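Local coordinates for minor capsid protein (Cafeteriavirus-dependent mavirus, PDB 6G42) that forms the penton, a five-subunit capsomer of single jelly-roll chains, which probably occupies the fivefold vertices of the virophage capsid, at residues 65-70 with 279-284; 94-97 with 102-105; 205-210 with 284-289. All blocks are in the same frame, centred on the assembly; numbering follows the deposited sequence.

Contact 1: residues 65-70 with 279-284; sequences LFKPAG and IYDYDN
The carboxylates of D281 and D283 receive the ammonium group of K67 in different ways. At D283 the lysine NZ approaches OD2 from the syn side, the side of the other oxygen, at 3.1 Å; its bond to D283 OD1, at 3.4 Å, is weak. At D281 it meets OD2 on the anti side, 22° out of the carboxylate plane. The remaining D281 bonds are directed elsewhere: OD1 to NE2 of H287, OD2 also to the hydroxyl of Y102. Together K67, D281 and D283 make a salt-bridge network that ties the loop after strand 49-62 to the end of strand 272-281 in the jelly-roll.

The acids come together because D281 opens a type I turn closed by N284, whose N reaches D281 O at 3.0 Å. D283 projects from the middle of this turn, and its CG lies between the backbone N and carbonyl carbon (chi1 62°). K67 approaches it from the opposite direction on a fully extended chain. E285 adds a third acid, bridging to the same lysine, while its N bonds to D283 OD1. With several acids around it, NZ is probably strongly held in its protonated form. Next to D283, Y282 stacks on H59 of a neighbouring subunit, placing the turn at the subunit interface. The shortest of the lysine's bonds to the two aspartates is the one from NZ to D281 OD2, at 2.9 Å.

Contact 2: residues 94-97 with 102-105; sequences STFV and YMYD
The connection between strand 84-90 and helix 106-120 doubles back on itself, bringing V97 beside M103 with their CA atoms 5.3 Å apart. The two segments are joined by apolar packing and by contacts with the backbone. The CG2 branch of V97 lies 3.8 Å from M103 CG, the two side chains crossing at about a right angle. The other branch, CG1, sits against the backbone of Y102, 3.7 Å from its N, and the Y102 carbonyl oxygen comes to 3.6 Å from V97 CA.

M103 has a second neighbour in F96. Its CG packs 3.6 Å from F96 O, and a bend at the thioether (chi3 64°) carries CE round to F96 CB, 3.8 Å away. The valine and the phenylalanine backbone thus meet the root of the methionine, while its methyl end reaches the base of the aromatic side chain. Beyond this, M103 continues onto D108 and V109 of helix 106-120, and F96 onto A112 and E115 of the same helix, so the loop is packed along one side of that helix. D98 OD1 accepts a bond from Y102 N across the bend.

M103 also pairs through its backbone with both L65 and F66, forming a classic beta bulge. Two residues further on, D105 OD1 bonds to V107 N, which makes this the N-cap of helix 106-120.

Contact 3: residues 205-210 with 284-289; sequences VIESND and NEKHPL
E207 and K286 form a salt bridge at a rather long separation, with OE2 of the glutamate 3.6 Å from the lysine NZ. The other carboxylate oxygen, OE1, stands farther away, 4.3 Å from NZ. K286 CE follows behind its nitrogen at 4.1 Å from OE2, so the encounter involves little more than the charged ends. The two chains approach from opposite directions, each leaving its own strand.

Their torsions bring the groups together. E207 sets CG between its backbone N and carbonyl carbon (chi1 49°) and then runs straight. K286 starts extended and turns at chi3 (81°), which swings CE and NZ toward the acid. At a spacing of this length the attraction is probably mainly electrostatic, and one of the two residues is exposed. OE2 has in addition a weak hydrogen bond from T278 OG1. T278 also touches K286, as does Y280, which packs against E207 too.

Those two residues belong to strand 272-281, which pairs antiparallel with 201-207 on one hand and with 286-288 on the other; the salt bridge therefore spans the strand between them. I206, next to E207, packs on V53 and F56, and L289, three residues after K286, on L58 and I61. These belong to strand 49-62 of the other sheet of the jelly-roll, so apolar residues from both segments enter the interior of the sandwich.

How the contacts relate
Along the chain, contact 2 lies wholly within the span between the two segments of contact 1, whereas contacts 1 and 3 interlock, sharing N284 at the turn between strands 272-281 and 286-288. Their centres are about 13 Å (1 to 2), 15 Å (1 to 3) and 24 Å (2 to 3) apart, putting contact 1 between the others. Contact 3 lies in the jelly-roll sheet and contact 2 against helix 106-120. Contact 1 joins these two regions: its loop pairs with the 102-105 segment and packs P68 on V97, while its strand pairs with 286-288. The three thus mark a continuous path from the jelly-roll to the helix-bearing part of the penton subunit.

Contact 1: residues 65-70 with 279-284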
loop_
_atom_site.group_PDB
_atom_site.type_symbol
_atom_site.label_atom_id
_atom_site.label_comp_id
_atom_site.label_asym_id
_atom_site.label_seq_id
_atom_site.Cartn_x
_atom_site.Cartn_y
_atom_site.Cartn_z
ATOM N N LEU C 65 21.209 -14.620 -6.126
ATOM C CA LEU C 65 20.584 -14.506 -4.813
ATOM C C LEU C 65 21.576 -14.497 -3.637
ATOM O O LEU C 65 21.242 -14.006 -2.560
ATOM C CB LEU C 65 19.581 -15.649 -4.624
ATOM C CG LEU C 65 18.539 -15.887 -5.722
ATOM C CD1 LEU C 65 17.446 -16.809 -5.206
ATOM C CD2 LEU C 65 17.917 -14.595 -6.227
ATOM N N PHE C 66 22.777 -15.040 -3.837
ATOM C CA PHE C 66 23.772 -15.197 -2.766
ATOM C C PHE C 66 25.191 -15.162 -3.346
ATOM O O PHE C 66 25.399 -15.524 -4.507
ATOM C CB PHE C 66 23.524 -16.508 -2.012
ATOM C CG PHE C 66 24.313 -16.642 -0.737
ATOM C CD1 PHE C 66 23.967 -15.907 0.391
ATOM C CD2 PHE C 66 25.395 -17.515 -0.652
ATOM C CE1 PHE C 66 24.689 -16.031 1.577
ATOM C CE2 PHE C 66 26.117 -17.647 0.533
ATOM C CZ PHE C 66 25.764 -16.903 1.647
ATOM N N LYS C 67 26.150 -14.718 -2.532
ATOM C CA LYS C 67 27.553 -14.572 -2.940
ATOM C C LYS C 67 28.463 -14.974 -1.777
ATOM O O LYS C 67 28.847 -14.117 -0.983
ATOM C CB LYS C 67 27.825 -13.125 -3.351
ATOM C CG LYS C 67 29.225 -12.854 -3.881
ATOM C CD LYS C 67 29.435 -11.366 -4.080
ATOM C CE LYS C 67 30.666 -11.069 -4.907
ATOM N NZ LYS C 67 30.677 -9.641 -5.321
ATOM N N PRO C 68 28.828 -16.275 -1.683
ATOM C CA PRO C 68 29.571 -16.832 -0.534
ATOM C C PRO C 68 30.880 -16.152 -0.112
ATOM O O PRO C 68 31.256 -16.256 1.057
ATOM C CB PRO C 68 29.875 -18.258 -0.985
ATOM C CG PRO C 68 28.756 -18.602 -1.889
ATOM C CD PRO C 68 28.467 -17.340 -2.641
ATOM N N ALA C 69 31.563 -15.486 -1.041
ATOM C CA ALA C 69 32.848 -14.833 -0.754
ATOM C C ALA C 69 32.773 -13.857 0.426
ATOM O O ALA C 69 33.637 -13.873 1.297
ATOM C CB ALA C 69 33.363 -14.121 -1.997
ATOM N N GLY C 70 31.726 -13.037 0.453
ATOM C CA GLY C 70 31.539 -12.013 1.486
ATOM C C GLY C 70 31.153 -12.489 2.879
ATOM O O GLY C 70 31.258 -11.715 3.837
ATOM N N ILE C 279 25.391 -3.633 -12.470
ATOM C CA ILE C 279 24.938 -4.055 -11.155
ATOM C C ILE C 279 26.068 -3.792 -10.164
ATOM O O ILE C 279 27.193 -4.228 -10.392
ATOM C CB ILE C 279 24.588 -5.565 -11.131
ATOM C CG1 ILE C 279 23.556 -5.912 -12.210
ATOM C CG2 ILE C 279 24.038 -5.982 -9.767
ATOM C CD1 ILE C 279 23.526 -7.384 -12.572
ATOM N N TYR C 280 25.759 -3.095 -9.071
ATOM C CA TYR C 280 26.683 -2.934 -7.931
ATOM C C TYR C 280 26.284 -3.868 -6.801
ATOM O O TYR C 280 25.134 -3.851 -6.376
ATOM C CB TYR C 280 26.669 -1.490 -7.419
ATOM C CG TYR C 280 27.499 -0.564 -8.262
ATOM C CD1 TYR C 280 27.012 -0.065 -9.466
ATOM C CD2 TYR C 280 28.785 -0.206 -7.874
ATOM C CE1 TYR C 280 27.779 0.775 -10.257
ATOM C CE2 TYR C 280 29.564 0.630 -8.657
ATOM C CZ TYR C 280 29.058 1.123 -9.846
ATOM O OH TYR C 280 29.833 1.960 -10.620
ATOM N N ASP C 281 27.229 -4.674 -6.320
ATOM C CA ASP C 281 27.010 -5.493 -5.125
ATOM C C ASP C 281 27.259 -4.670 -3.852
ATOM O O ASP C 281 27.750 -3.540 -3.920
ATOM C CB ASP C 281 27.908 -6.742 -5.139
ATOM C CG ASP C 281 27.459 -7.800 -6.154
ATOM O OD1 ASP C 281 26.560 -7.530 -6.977
ATOM O OD2 ASP C 281 28.021 -8.919 -6.130
ATOM N N TYR C 282 26.919 -5.241 -2.697
ATOM C CA TYR C 282 27.129 -4.571 -1.398
ATOM C C TYR C 282 28.601 -4.381 -1.020
ATOM O O TYR C 282 28.930 -3.410 -0.343
ATOM C CB TYR C 282 26.364 -5.280 -0.271
ATOM C CG TYR C 282 24.914 -4.876 -0.239
ATOM C CD1 TYR C 282 24.543 -3.606 0.179
ATOM C CD2 TYR C 282 23.913 -5.750 -0.649
ATOM C CE1 TYR C 282 23.216 -3.217 0.193
ATOM C CE2 TYR C 282 22.580 -5.370 -0.637
ATOM C CZ TYR C 282 22.237 -4.100 -0.219
ATOM O OH TYR C 282 20.920 -3.721 -0.207
ATOM N N ASP C 283 29.474 -5.281 -1.480
ATOM C CA ASP C 283 30.940 -5.084 -1.371
ATOM C C ASP C 283 31.543 -4.100 -2.406
ATOM O O ASP C 283 32.763 -3.998 -2.541
ATOM C CB ASP C 283 31.685 -6.431 -1.375
ATOM C CG ASP C 283 31.488 -7.231 -2.655
ATOM O OD1 ASP C 283 31.269 -6.639 -3.733
ATOM O OD2 ASP C 283 31.558 -8.476 -2.576
ATOM N N ASN C 284 30.670 -3.394 -3.126
ATOM C CA ASN C 284 31.019 -2.343 -4.091
ATOM C C ASN C 284 31.793 -2.862 -5.321
ATOM O O ASN C 284 32.406 -2.079 -6.045
ATOM C CB ASN C 284 31.734 -1.160 -3.388
ATOM C CG ASN C 284 31.142 0.211 -3.758
ATOM O OD1 ASN C 284 29.940 0.352 -4.001
ATOM N ND2 ASN C 284 31.986 1.234 -3.769
#

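Contact 2: residues 94-97 with 102-105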
loop_
_atom_site.group_PDB
_atom_site.type_symbol
_atom_site.label_atom_id
_atom_site.label_comp_id
_atom_site.label_asym_id
_atom_site.label_seq_id
_atom_site.Cartn_x
_atom_site.Cartn_y
_atom_site.Cartn_z
ATOM N N SER C 94 31.794 -24.041 -2.104
ATOM C CA SER C 94 32.550 -24.279 -3.350
ATOM C C SER C 94 31.864 -25.217 -4.352
ATOM O O SER C 94 31.976 -25.010 -5.565
ATOM C CB SER C 94 33.951 -24.814 -3.022
ATOM O OG SER C 94 33.890 -25.953 -2.181
ATOM N N THR C 95 31.151 -26.223 -3.837
ATOM C CA THR C 95 30.422 -27.194 -4.675
ATOM C C THR C 95 29.078 -26.709 -5.237
ATOM O O THR C 95 28.466 -27.422 -6.033
ATOM C CB THR C 95 30.144 -28.500 -3.905
ATOM O OG1 THR C 95 29.320 -28.223 -2.767
ATOM C CG2 THR C 95 31.445 -29.153 -3.454
ATOM N N PHE C 96 28.620 -25.523 -4.819
ATOM C CA PHE C 96 27.323 -24.957 -5.250
ATOM C C PHE C 96 27.413 -23.717 -6.153
ATOM O O PHE C 96 26.396 -23.267 -6.687
ATOM C CB PHE C 96 26.492 -24.599 -4.017
ATOM C CG PHE C 96 26.180 -25.769 -3.131
ATOM C CD1 PHE C 96 27.050 -26.137 -2.111
ATOM C CD2 PHE C 96 25.011 -26.501 -3.309
ATOM C CE1 PHE C 96 26.760 -27.217 -1.283
ATOM C CE2 PHE C 96 24.717 -27.579 -2.486
ATOM C CZ PHE C 96 25.592 -27.938 -1.471
ATOM N N VAL C 97 28.619 -23.195 -6.346
ATOM C CA VAL C 97 28.836 -21.861 -6.910
ATOM C C VAL C 97 29.126 -21.920 -8.419
ATOM O O VAL C 97 29.711 -22.884 -8.902
ATOM C CB VAL C 97 29.977 -21.176 -6.117
ATOM C CG1 VAL C 97 30.521 -19.940 -6.804
ATOM C CG2 VAL C 97 29.481 -20.790 -4.736
ATOM N N TYR C 102 28.737 -16.813 -7.570
ATOM C CA TYR C 102 27.351 -16.607 -7.126
ATOM C C TYR C 102 26.559 -17.913 -7.045
ATOM O O TYR C 102 26.908 -18.901 -7.690
ATOM C CB TYR C 102 26.612 -15.686 -8.099
ATOM C CG TYR C 102 27.105 -14.252 -8.167
ATOM C CD1 TYR C 102 26.946 -13.379 -7.087
ATOM C CD2 TYR C 102 27.693 -13.756 -9.329
ATOM C CE1 TYR C 102 27.384 -12.066 -7.160
ATOM C CE2 TYR C 102 28.134 -12.446 -9.411
ATOM C CZ TYR C 102 27.977 -11.604 -8.330
ATOM O OH TYR C 102 28.419 -10.303 -8.430
ATOM N N MET C 103 25.488 -17.884 -6.251
ATOM C CA MET C 103 24.457 -18.931 -6.229
ATOM C C MET C 103 23.108 -18.285 -6.549
ATOM O O MET C 103 22.953 -17.072 -6.426
ATOM C CB MET C 103 24.410 -19.624 -4.871
ATOM C CG MET C 103 25.658 -20.431 -4.550
ATOM S SD MET C 103 25.846 -20.794 -2.791
ATOM C CE MET C 103 24.401 -21.822 -2.512
ATOM N N TYR C 104 22.143 -19.106 -6.953
ATOM C CA TYR C 104 20.889 -18.621 -7.548
ATOM C C TYR C 104 19.599 -19.182 -6.923
ATOM O O TYR C 104 18.515 -19.021 -7.483
ATOM C CB TYR C 104 20.924 -18.893 -9.060
ATOM C CG TYR C 104 21.970 -18.069 -9.782
ATOM C CD1 TYR C 104 23.307 -18.473 -9.827
ATOM C CD2 TYR C 104 21.627 -16.867 -10.407
ATOM C CE1 TYR C 104 24.267 -17.706 -10.476
ATOM C CE2 TYR C 104 22.581 -16.093 -11.056
ATOM C CZ TYR C 104 23.897 -16.517 -11.092
ATOM O OH TYR C 104 24.838 -15.741 -11.738
ATOM N N ASP C 105 19.708 -19.790 -5.745
ATOM C CA ASP C 105 18.578 -20.460 -5.100
ATOM C C ASP C 105 18.846 -20.574 -3.595
ATOM O O ASP C 105 19.869 -21.124 -3.185
ATOM C CB ASP C 105 18.381 -21.848 -5.721
ATOM C CG ASP C 105 17.049 -22.484 -5.353
ATOM O OD1 ASP C 105 16.603 -22.378 -4.187
ATOM O OD2 ASP C 105 16.448 -23.117 -6.243
#

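Contact 3: residues 205-210 with 284-289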
loop_
_atom_site.group_PDB
_atom_site.type_symbol
_atom_site.label_atom_id
_atom_site.label_comp_id
_atom_site.label_asym_id
_atom_site.label_seq_id
_atom_site.Cartn_x
_atom_site.Cartn_y
_atom_site.Cartn_z
ATOM N N VAL C 205 22.385 0.346 -12.024
ATOM C CA VAL C 205 22.707 1.682 -12.502
ATOM C C VAL C 205 22.724 1.683 -14.023
ATOM O O VAL C 205 23.070 0.679 -14.641
ATOM C CB VAL C 205 24.101 2.095 -11.972
ATOM C CG1 VAL C 205 24.653 3.325 -12.684
ATOM C CG2 VAL C 205 24.052 2.336 -10.470
ATOM N N ILE C 206 22.342 2.817 -14.609
ATOM C CA ILE C 206 22.593 3.121 -16.023
ATOM C C ILE C 206 23.760 4.111 -16.086
ATOM O O ILE C 206 23.682 5.189 -15.491
ATOM C CB ILE C 206 21.361 3.748 -16.707
ATOM C CG1 ILE C 206 20.204 2.746 -16.729
ATOM C CG2 ILE C 206 21.700 4.195 -18.130
ATOM C CD1 ILE C 206 18.881 3.315 -17.200
ATOM N N GLU C 207 24.819 3.739 -16.812
ATOM C CA GLU C 207 26.004 4.599 -17.021
ATOM C C GLU C 207 26.345 4.804 -18.505
ATOM O O GLU C 207 25.852 4.081 -19.379
ATOM C CB GLU C 207 27.223 4.077 -16.234
ATOM C CG GLU C 207 27.550 2.596 -16.383
ATOM C CD GLU C 207 28.655 2.128 -15.438
ATOM O OE1 GLU C 207 28.776 2.653 -14.307
ATOM O OE2 GLU C 207 29.406 1.211 -15.817
ATOM N N SER C 208 27.181 5.813 -18.758
ATOM C CA SER C 208 27.585 6.214 -20.108
ATOM C C SER C 208 29.032 6.690 -20.128
ATOM O O SER C 208 29.411 7.542 -19.326
ATOM C CB SER C 208 26.691 7.347 -20.610
ATOM O OG SER C 208 27.085 7.771 -21.905
ATOM N N ASN C 209 29.826 6.155 -21.054
ATOM C CA ASN C 209 31.229 6.591 -21.226
ATOM C C ASN C 209 31.407 7.866 -22.077
ATOM O O ASN C 209 32.436 8.531 -21.958
ATOM C CB ASN C 209 32.133 5.451 -21.744
ATOM C CG ASN C 209 31.609 4.785 -23.011
ATOM O OD1 ASN C 209 30.808 5.356 -23.751
ATOM N ND2 ASN C 209 32.060 3.559 -23.260
ATOM N N ASP C 210 30.421 8.205 -22.912
ATOM C CA ASP C 210 30.546 9.339 -23.860
ATOM C C ASP C 210 29.390 10.376 -23.918
ATOM O O ASP C 210 29.387 11.245 -24.801
ATOM C CB ASP C 210 30.824 8.791 -25.267
ATOM C CG ASP C 210 29.685 7.939 -25.811
ATOM O OD1 ASP C 210 28.788 7.541 -25.029
ATOM O OD2 ASP C 210 29.697 7.659 -27.032
ATOM N N ASN C 284 30.670 -3.394 -3.126
ATOM C CA ASN C 284 31.019 -2.343 -4.091
ATOM C C ASN C 284 31.793 -2.862 -5.321
ATOM O O ASN C 284 32.406 -2.079 -6.045
ATOM C CB ASN C 284 31.734 -1.160 -3.388
ATOM C CG ASN C 284 31.142 0.211 -3.758
ATOM O OD1 ASN C 284 29.940 0.352 -4.001
ATOM N ND2 ASN C 284 31.986 1.234 -3.769
ATOM N N GLU C 285 31.712 -4.173 -5.570
ATOM C CA GLU C 285 32.289 -4.797 -6.761
ATOM C C GLU C 285 31.311 -4.636 -7.915
ATOM O O GLU C 285 30.153 -5.019 -7.807
ATOM C CB GLU C 285 32.565 -6.285 -6.530
ATOM C CG GLU C 285 33.311 -6.961 -7.678
ATOM C CD GLU C 285 33.842 -8.341 -7.329
ATOM O OE1 GLU C 285 33.259 -9.020 -6.453
ATOM O OE2 GLU C 285 34.847 -8.754 -7.948
ATOM N N LYS C 286 31.797 -4.086 -9.019
ATOM C CA LYS C 286 30.970 -3.784 -10.181
ATOM C C LYS C 286 30.928 -4.972 -11.152
ATOM O O LYS C 286 31.955 -5.603 -11.402
ATOM C CB LYS C 286 31.547 -2.552 -10.869
ATOM C CG LYS C 286 30.611 -1.903 -11.860
ATOM C CD LYS C 286 31.146 -0.572 -12.374
ATOM C CE LYS C 286 32.169 -0.755 -13.486
ATOM N NZ LYS C 286 32.497 0.546 -14.139
ATOM N N HIS C 287 29.744 -5.290 -11.678
ATOM C CA HIS C 287 29.616 -6.274 -12.776
ATOM C C HIS C 287 28.399 -5.970 -13.658
ATOM O O HIS C 287 27.395 -5.468 -13.155
ATOM C CB HIS C 287 29.573 -7.712 -12.242
ATOM C CG HIS C 287 28.426 -7.993 -11.323
ATOM N ND1 HIS C 287 27.363 -8.794 -11.685
ATOM C CD2 HIS C 287 28.175 -7.585 -10.056
ATOM C CE1 HIS C 287 26.507 -8.864 -10.682
ATOM N NE2 HIS C 287 26.976 -8.141 -9.680
ATOM N N PRO C 288 28.478 -6.278 -14.973
ATOM C CA PRO C 288 27.418 -5.827 -15.881
ATOM C C PRO C 288 26.157 -6.693 -15.840
ATOM O O PRO C 288 26.224 -7.888 -15.525
ATOM C CB PRO C 288 28.080 -5.909 -17.266
ATOM C CG PRO C 288 29.189 -6.901 -17.121
ATOM C CD PRO C 288 29.409 -7.192 -15.660
ATOM N N LEU C 289 25.022 -6.065 -16.145
ATOM C CA LEU C 289 23.772 -6.775 -16.389
ATOM C C LEU C 289 23.863 -7.466 -17.757
ATOM O O LEU C 289 24.179 -6.816 -18.759
ATOM C CB LEU C 289 22.582 -5.807 -16.365
ATOM C CG LEU C 289 21.188 -6.402 -16.628
ATOM C CD1 LEU C 289 20.798 -7.380 -15.530
ATOM C CD2 LEU C 289 20.155 -5.292 -16.761
#